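Sugar ABC transporter substrate-binding protein (Treponema pallidum subsp. pallidum, PDB 5U2P) probably binds a still unidentified ligand, perhaps a sugar, in the periplasm as the substrate-binding component of an ABC transporter. Local coordinates at residues 228-233 against 393-398; 129-134 against 327-332; 155-160 against 164-169. All blocks are in the same frame, centred on the assembly; numbering follows the deposited sequence. Where two conformers were deposited one is given.

Contact 1. Residues 228-233 against 393-398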
# COMPACT_ATOMS: atom_id res chain seq x y z
N PRO A 228 6.70 -17.32 -14.79
CA PRO A 228 5.59 -16.85 -15.63
C PRO A 228 5.34 -15.34 -15.57
O PRO A 228 4.94 -14.78 -16.59
CB PRO A 228 4.38 -17.63 -15.10
CG PRO A 228 4.79 -18.12 -13.75
CD PRO A 228 6.25 -18.35 -13.83
N VAL A 229 5.56 -14.68 -14.43
CA VAL A 229 5.26 -13.25 -14.36
C VAL A 229 6.37 -12.44 -15.03
O VAL A 229 6.11 -11.38 -15.60
CB VAL A 229 5.06 -12.75 -12.89
CG1 VAL A 229 4.02 -13.62 -12.19
CG2 VAL A 229 6.36 -12.75 -12.12
N LEU A 230 7.60 -12.94 -14.97
CA LEU A 230 8.68 -12.31 -15.72
C LEU A 230 8.39 -12.48 -17.21
O LEU A 230 8.61 -11.56 -18.00
CB LEU A 230 10.04 -12.92 -15.34
CG LEU A 230 10.52 -12.51 -13.95
CD1 LEU A 230 11.68 -13.39 -13.53
CD2 LEU A 230 10.93 -11.05 -13.88
N GLY A 231 7.86 -13.64 -17.58
CA GLY A 231 7.45 -13.90 -18.96
C GLY A 231 6.42 -12.87 -19.44
O GLY A 231 6.52 -12.35 -20.55
N ALA A 232 5.43 -12.60 -18.60
CA ALA A 232 4.39 -11.62 -18.91
C ALA A 232 4.97 -10.23 -19.12
O ALA A 232 4.66 -9.51 -20.08
CB ALA A 232 3.34 -11.59 -17.78
N TYR A 233 5.84 -9.86 -18.18
CA TYR A 233 6.54 -8.58 -18.21
C TYR A 233 7.26 -8.41 -19.56
O TYR A 233 7.09 -7.43 -20.28
CB TYR A 233 7.52 -8.55 -17.03
CG TYR A 233 7.96 -7.20 -16.52
CD1 TYR A 233 7.07 -6.14 -16.41
CD2 TYR A 233 9.26 -7.00 -16.09
CE1 TYR A 233 7.47 -4.92 -15.92
CE2 TYR A 233 9.68 -5.77 -15.59
CZ TYR A 233 8.78 -4.74 -15.51
OH TYR A 233 9.17 -3.50 -15.02
N PRO A 393 16.20 -6.59 -7.44
CA PRO A 393 16.84 -6.21 -8.70
C PRO A 393 16.01 -5.25 -9.52
O PRO A 393 14.78 -5.29 -9.46
CB PRO A 393 16.98 -7.54 -9.45
CG PRO A 393 16.72 -8.60 -8.44
CD PRO A 393 15.76 -7.99 -7.47
N ASP A 394 16.67 -4.41 -10.31
CA ASP A 394 16.01 -3.63 -11.34
C ASP A 394 15.84 -4.53 -12.57
O ASP A 394 16.63 -4.46 -13.51
CB ASP A 394 16.83 -2.39 -11.66
CG ASP A 394 16.15 -1.47 -12.65
OD1 ASP A 394 14.95 -1.67 -12.95
OD2 ASP A 394 16.83 -0.54 -13.12
N PHE A 395 14.86 -5.42 -12.51
CA PHE A 395 14.62 -6.38 -13.59
C PHE A 395 14.45 -5.72 -14.96
O PHE A 395 14.89 -6.27 -15.98
CB PHE A 395 13.39 -7.23 -13.28
CG PHE A 395 13.64 -8.30 -12.28
CD1 PHE A 395 14.48 -9.35 -12.58
CD2 PHE A 395 13.00 -8.29 -11.05
CE1 PHE A 395 14.71 -10.35 -11.66
CE2 PHE A 395 13.22 -9.29 -10.14
CZ PHE A 395 14.07 -10.32 -10.44
N ALA A 396 13.80 -4.56 -15.01
CA ALA A 396 13.53 -3.91 -16.29
C ALA A 396 14.83 -3.53 -17.00
O ALA A 396 14.88 -3.46 -18.23
CB ALA A 396 12.64 -2.68 -16.11
N ALA A 397 15.88 -3.29 -16.23
CA ALA A 397 17.17 -2.95 -16.80
C ALA A 397 17.76 -4.11 -17.59
O ALA A 397 18.60 -3.90 -18.47
CB ALA A 397 18.13 -2.51 -15.72
N TYR A 398 17.33 -5.32 -17.28
CA TYR A 398 17.82 -6.52 -17.98
C TYR A 398 17.16 -6.70 -19.35
O TYR A 398 17.61 -7.53 -20.15
CB TYR A 398 17.55 -7.79 -17.15
CG TYR A 398 18.14 -7.79 -15.76
CD1 TYR A 398 19.17 -6.93 -15.39
CD2 TYR A 398 17.65 -8.67 -14.80
CE1 TYR A 398 19.69 -6.94 -14.10
CE2 TYR A 398 18.16 -8.69 -13.51
CZ TYR A 398 19.18 -7.83 -13.17
OH TYR A 398 19.68 -7.86 -11.88

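Contact 2. Residues 129-134 against 327-332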
# COMPACT_ATOMS: atom_id res chain seq x y z
N PHE A 129 -1.50 -5.41 16.36
CA PHE A 129 -0.92 -4.75 17.53
C PHE A 129 -1.16 -3.22 17.59
O PHE A 129 -0.61 -2.54 18.45
CB PHE A 129 0.60 -5.03 17.59
CG PHE A 129 0.94 -6.40 18.11
CD1 PHE A 129 0.85 -6.68 19.46
CD2 PHE A 129 1.37 -7.40 17.25
CE1 PHE A 129 1.17 -7.94 19.95
CE2 PHE A 129 1.69 -8.65 17.74
CZ PHE A 129 1.58 -8.92 19.08
N ALA A 130 -1.98 -2.68 16.70
CA ALA A 130 -2.31 -1.27 16.79
C ALA A 130 -3.66 -1.00 16.13
O ALA A 130 -4.08 -1.72 15.22
CB ALA A 130 -1.23 -0.44 16.12
N LEU A 131 -4.30 0.06 16.60
CA LEU A 131 -5.44 0.63 15.89
C LEU A 131 -4.93 1.53 14.75
O LEU A 131 -4.29 2.54 15.01
CB LEU A 131 -6.30 1.43 16.84
CG LEU A 131 -7.57 2.08 16.23
CD1 LEU A 131 -8.68 2.08 17.26
CD2 LEU A 131 -7.27 3.49 15.76
N PRO A 132 -5.23 1.16 13.50
CA PRO A 132 -4.72 1.91 12.36
C PRO A 132 -5.53 3.15 12.06
O PRO A 132 -6.73 3.15 12.32
CB PRO A 132 -4.85 0.92 11.21
CG PRO A 132 -5.99 0.10 11.58
CD PRO A 132 -6.00 -0.02 13.06
N LEU A 133 -4.87 4.19 11.55
CA LEU A 133 -5.54 5.43 11.17
C LEU A 133 -6.05 5.44 9.72
O LEU A 133 -6.83 6.32 9.35
CB LEU A 133 -4.58 6.60 11.38
CG LEU A 133 -4.01 6.70 12.79
CD1 LEU A 133 -3.12 7.93 12.90
CD2 LEU A 133 -5.11 6.71 13.85
N ASN A 134 -5.59 4.47 8.93
CA ASN A 134 -6.02 4.26 7.54
C ASN A 134 -5.93 2.77 7.22
O ASN A 134 -5.13 2.07 7.84
CB ASN A 134 -5.12 5.03 6.55
CG ASN A 134 -5.12 6.54 6.78
OD1 ASN A 134 -4.27 7.08 7.47
ND2 ASN A 134 -6.08 7.22 6.15
N VAL A 327 -13.30 3.16 22.06
CA VAL A 327 -14.08 4.37 21.75
C VAL A 327 -13.58 5.02 20.45
O VAL A 327 -14.38 5.42 19.59
CB VAL A 327 -14.02 5.41 22.90
CG1 VAL A 327 -14.74 6.72 22.50
CG2 VAL A 327 -14.66 4.87 24.16
N LEU A 328 -12.27 5.12 20.29
CA LEU A 328 -11.71 5.71 19.08
C LEU A 328 -12.11 4.93 17.83
O LEU A 328 -12.28 5.50 16.76
CB LEU A 328 -10.18 5.79 19.17
CG LEU A 328 -9.58 6.71 20.24
CD1 LEU A 328 -8.06 6.83 20.09
CD2 LEU A 328 -10.19 8.05 20.18
N ALA A 329 -12.29 3.63 17.98
CA ALA A 329 -12.65 2.77 16.85
C ALA A 329 -14.13 2.91 16.45
O ALA A 329 -14.52 2.48 15.36
CB ALA A 329 -12.34 1.32 17.20
N SER A 330 -14.93 3.48 17.33
CA SER A 330 -16.39 3.58 17.15
C SER A 330 -16.71 4.44 15.94
O SER A 330 -15.94 5.32 15.58
CB SER A 330 -17.07 4.14 18.40
OG SER A 330 -16.90 5.54 18.56
N ALA A 331 -17.85 4.18 15.30
CA ALA A 331 -18.20 4.88 14.07
C ALA A 331 -18.29 6.39 14.29
O ALA A 331 -17.89 7.18 13.42
CB ALA A 331 -19.51 4.35 13.52
N ALA A 332 -18.79 6.79 15.46
CA ALA A 332 -18.92 8.20 15.81
C ALA A 332 -17.58 8.92 15.79
O ALA A 332 -17.46 10.04 15.28
CB ALA A 332 -19.58 8.35 17.18

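Contact 3. Residues 155-160 against 164-169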
# COMPACT_ATOMS: atom_id res chain seq x y z
N SER A 155 -13.14 -3.06 -24.31
CA SER A 155 -13.85 -3.44 -23.10
C SER A 155 -12.87 -3.57 -21.94
O SER A 155 -11.68 -3.77 -22.16
CB SER A 155 -14.59 -4.77 -23.32
OG SER A 155 -15.46 -4.68 -24.44
N GLU A 156 -13.37 -3.42 -20.72
CA GLU A 156 -12.53 -3.58 -19.53
C GLU A 156 -11.87 -4.96 -19.54
O GLU A 156 -12.58 -5.97 -19.56
CB GLU A 156 -13.36 -3.38 -18.26
CG GLU A 156 -12.55 -3.50 -16.99
CD GLU A 156 -13.38 -3.30 -15.76
OE1 GLU A 156 -13.72 -2.14 -15.45
OE2 GLU A 156 -13.68 -4.30 -15.08
N PRO A 157 -10.53 -5.02 -19.55
CA PRO A 157 -9.88 -6.33 -19.65
C PRO A 157 -10.07 -7.14 -18.38
O PRO A 157 -9.74 -6.64 -17.30
CB PRO A 157 -8.41 -5.99 -19.87
CG PRO A 157 -8.24 -4.64 -19.27
CD PRO A 157 -9.54 -3.92 -19.51
N LYS A 158 -10.59 -8.36 -18.51
CA LYS A 158 -10.84 -9.18 -17.33
C LYS A 158 -9.91 -10.39 -17.27
O LYS A 158 -10.06 -11.25 -16.41
CB LYS A 158 -12.31 -9.61 -17.30
CG LYS A 158 -13.27 -8.43 -17.44
CD LYS A 158 -14.58 -8.66 -16.73
CE LYS A 158 -15.40 -7.37 -16.70
NZ LYS A 158 -16.66 -7.52 -15.93
N SER A 159 -8.94 -10.43 -18.17
CA SER A 159 -7.95 -11.49 -18.22
C SER A 159 -6.69 -10.97 -18.90
O SER A 159 -6.69 -9.89 -19.47
CB SER A 159 -8.47 -12.69 -19.00
OG SER A 159 -8.55 -12.33 -20.37
N TRP A 160 -5.63 -11.77 -18.87
CA TRP A 160 -4.36 -11.41 -19.50
C TRP A 160 -4.47 -11.25 -21.01
O TRP A 160 -3.86 -10.34 -21.58
CB TRP A 160 -3.31 -12.49 -19.18
CG TRP A 160 -2.05 -12.43 -20.01
CD1 TRP A 160 -1.69 -13.30 -21.00
CD2 TRP A 160 -0.98 -11.48 -19.91
NE1 TRP A 160 -0.47 -12.95 -21.52
CE2 TRP A 160 -0.01 -11.83 -20.87
CE3 TRP A 160 -0.75 -10.36 -19.11
CZ2 TRP A 160 1.17 -11.10 -21.05
CZ3 TRP A 160 0.42 -9.64 -19.28
CH2 TRP A 160 1.36 -10.01 -20.25
N LEU A 164 -3.88 -7.87 -23.38
CA LEU A 164 -3.06 -7.82 -24.60
C LEU A 164 -3.88 -7.34 -25.79
O LEU A 164 -3.40 -6.53 -26.59
CB LEU A 164 -2.45 -9.19 -24.90
CG LEU A 164 -1.42 -9.70 -23.89
CD1 LEU A 164 -0.92 -11.08 -24.30
CD2 LEU A 164 -0.24 -8.75 -23.72
N GLU A 165 -5.11 -7.82 -25.90
CA GLU A 165 -5.98 -7.41 -27.00
C GLU A 165 -6.32 -5.92 -26.88
O GLU A 165 -6.27 -5.19 -27.86
CB GLU A 165 -7.27 -8.24 -27.02
CG GLU A 165 -8.22 -7.87 -28.16
CD GLU A 165 -9.49 -8.71 -28.18
OE1 GLU A 165 -9.77 -9.40 -27.17
OE2 GLU A 165 -10.19 -8.68 -29.21
N SER A 166 -6.65 -5.48 -25.66
CA SER A 166 -6.95 -4.08 -25.42
C SER A 166 -5.78 -3.22 -25.86
O SER A 166 -5.97 -2.16 -26.46
CB SER A 166 -7.26 -3.83 -23.94
OG SER A 166 -8.48 -4.44 -23.54
N CYS A 167 -4.56 -3.66 -25.56
CA CYS A 167 -3.38 -2.90 -25.94
C CYS A 167 -3.26 -2.89 -27.46
O CYS A 167 -2.89 -1.88 -28.05
CB CYS A 167 -2.11 -3.47 -25.34
SG CYS A 167 -1.94 -3.15 -23.56
N ALA A 168 -3.58 -4.03 -28.07
CA ALA A 168 -3.50 -4.17 -29.52
C ALA A 168 -4.43 -3.19 -30.24
O ALA A 168 -4.03 -2.56 -31.21
CB ALA A 168 -3.82 -5.60 -29.93
N LEU A 169 -5.67 -3.07 -29.76
CA LEU A 169 -6.64 -2.15 -30.36
C LEU A 169 -6.23 -0.69 -30.21
O LEU A 169 -6.46 0.13 -31.10
CB LEU A 169 -8.03 -2.36 -29.74
CG LEU A 169 -8.91 -3.47 -30.31
CD1 LEU A 169 -9.38 -3.11 -31.71
CD2 LEU A 169 -8.21 -4.82 -30.33

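Contact 1. Residues 228-233 against 393-398
The phenyl ring of Phe395 lies between Leu230 of the facing helix on one face and Pro393 of its own segment on the other. Leu230 CD2 comes down on one side, 4.2 Å from the ring centroid and only 14° off the ring normal, a CH-pi contact displaced toward the CG-CD1 side of the ring; its nearest ring atom is Phe395 CD1, at 4.1 Å from Leu230 CD2. The opposite face is taken by Pro393 CB, which sits over the ring centre. An inverse gamma turn centred on Asp394, closed by a weak Phe395 N to Pro393 O bond, bends the chain between the two residues and probably helps bring Pro393 under the ring. The leucine and phenylalanine side chains meet at about a right angle, and one methyl branch of Leu230 does the touching. Three residues further along the helix, Tyr233 carries its CG anti to the backbone N (chi1 -157°), which sends the phenol out from the helix to Ala396. Its OH lies 3.7 Å from Ala396 CB, and the ring atom Tyr233 CE2 is 4.3 Å from the same methyl, an oblique approach. No hydrogen bond joins the two segments; buried apolar packing holds them together. Phe395 and Trp220 form an edge-to-face pair, as do Tyr233 and Phe237. Helix 227-238 is thus packed against the loop that precedes helix 406-417, with Leu193 of helix 191-214 touching Leu230, Tyr233 and Phe395, and with Ala406 and Leu410 of helix 406-417 touching Leu230.

Contact 2. Residues 129-134 against 327-332
Leu131 reaches from the edge strand toward the end of helix 318-329, and its contact with Leu328 and Ala329 is made at the tip. The bond from CA to CB is directed toward the helix, though CB itself stays well short of it. At the next step CG stands anti to the backbone N (chi1 -179°), which turns CG away from the backbone N and toward the helix end. The two methyls then part: CD1 runs on to the helix, while CD2 makes no close approach to it. Leu131 CD1 meets the methyl of Ala329, with 3.7 Å between Leu131 CD1 and Ala329 CB, and lies 4.0 Å from Ala329 N, so it rests against the backbone as well as the side chain. A looser touch follows at Leu328, whose CB is 4.4 Å from Leu131 CD1. This is helix-on-sheet packing in one alpha/beta lobe of a fold consistent with periplasmic solute-binding proteins: strand 131-132 is the outermost strand beside 307-311, and Leu131 shares backbone hydrogen bonds with Leu309. Past Ala329 the helix breaks at Ser330, the N-cap residue of helix 331-337. Val327 O accepts two bonds there, from Ser330 N at 3.0 Å and from Ser330 OG at 2.7 Å, the hydroxyl donating in the carbonyl plane at a C=O...OG angle of 151°. Gln334 NE2 is hydrogen-bonded to Leu328 O, a further tie between the two helices. Trp113 and Phe347 also pack on Ala329, and Val50 of helix 45-58 touches Leu328.

Contact 3. Residues 155-160 against 164-169
Trp160 and Leu164 form the tight part of this contact, one turn apart at the start of helix 160-172. Leu164 spreads both methyls over one face of the indole. Its CD1 lies 3.4 Å from Trp160 NE1 and 3.6 Å from Trp160 CE2, while Leu164 CD2 sits over the six-membered ring, 4.2 Å from its centroid and 24° off the normal, a CH-pi contact. The indole reaches this place because Trp160 CG is anti to the backbone N (chi1 167°). Beneath the side chains, Leu164 N donates to Trp160 O at 3.1 Å, a nearly straight bond with an N-H...O angle of 164°. Packing is looser toward the exposed Ser155. There Ser166 OG is 3.5 Å from Ser155 O and 4.0 Å from Pro157 CB; its hydrogen-bonding partner is Glu162 O, within its own helix. Lys158 lies on the exposed part of the incoming loop. At the junction Ser159 OG caps Glu162 N, the N3 position, while Glu162 OE1 accepts from Lys158 N, one residue before the N-cap. This is a serine N-cap that resembles a capping box without closing it on the N-cap's own N-H.

How the contacts relate
Contacts 1 and 3 are neighbours, their centres 20 Å apart, and they touch where Trp160 CH2 packs 3.3 Å from Ala232 O. Helix 227-238 thus serves both: Leu230 and Tyr233 look to residues 393-398, while Ala232, Glu235 and Leu236 meet Trp160. Contact 2 lies on the other side of the chain's centre, about 39 Å from contact 1 and 40 Å from contact 3 between centres, with nearest atoms about 27 and 24 Å away. This separation is consistent with the two lobes of a periplasmic binding protein, between which such proteins usually hold their ligand. Along the sequence contact 2 spans contact 3 and alternates with contact 1.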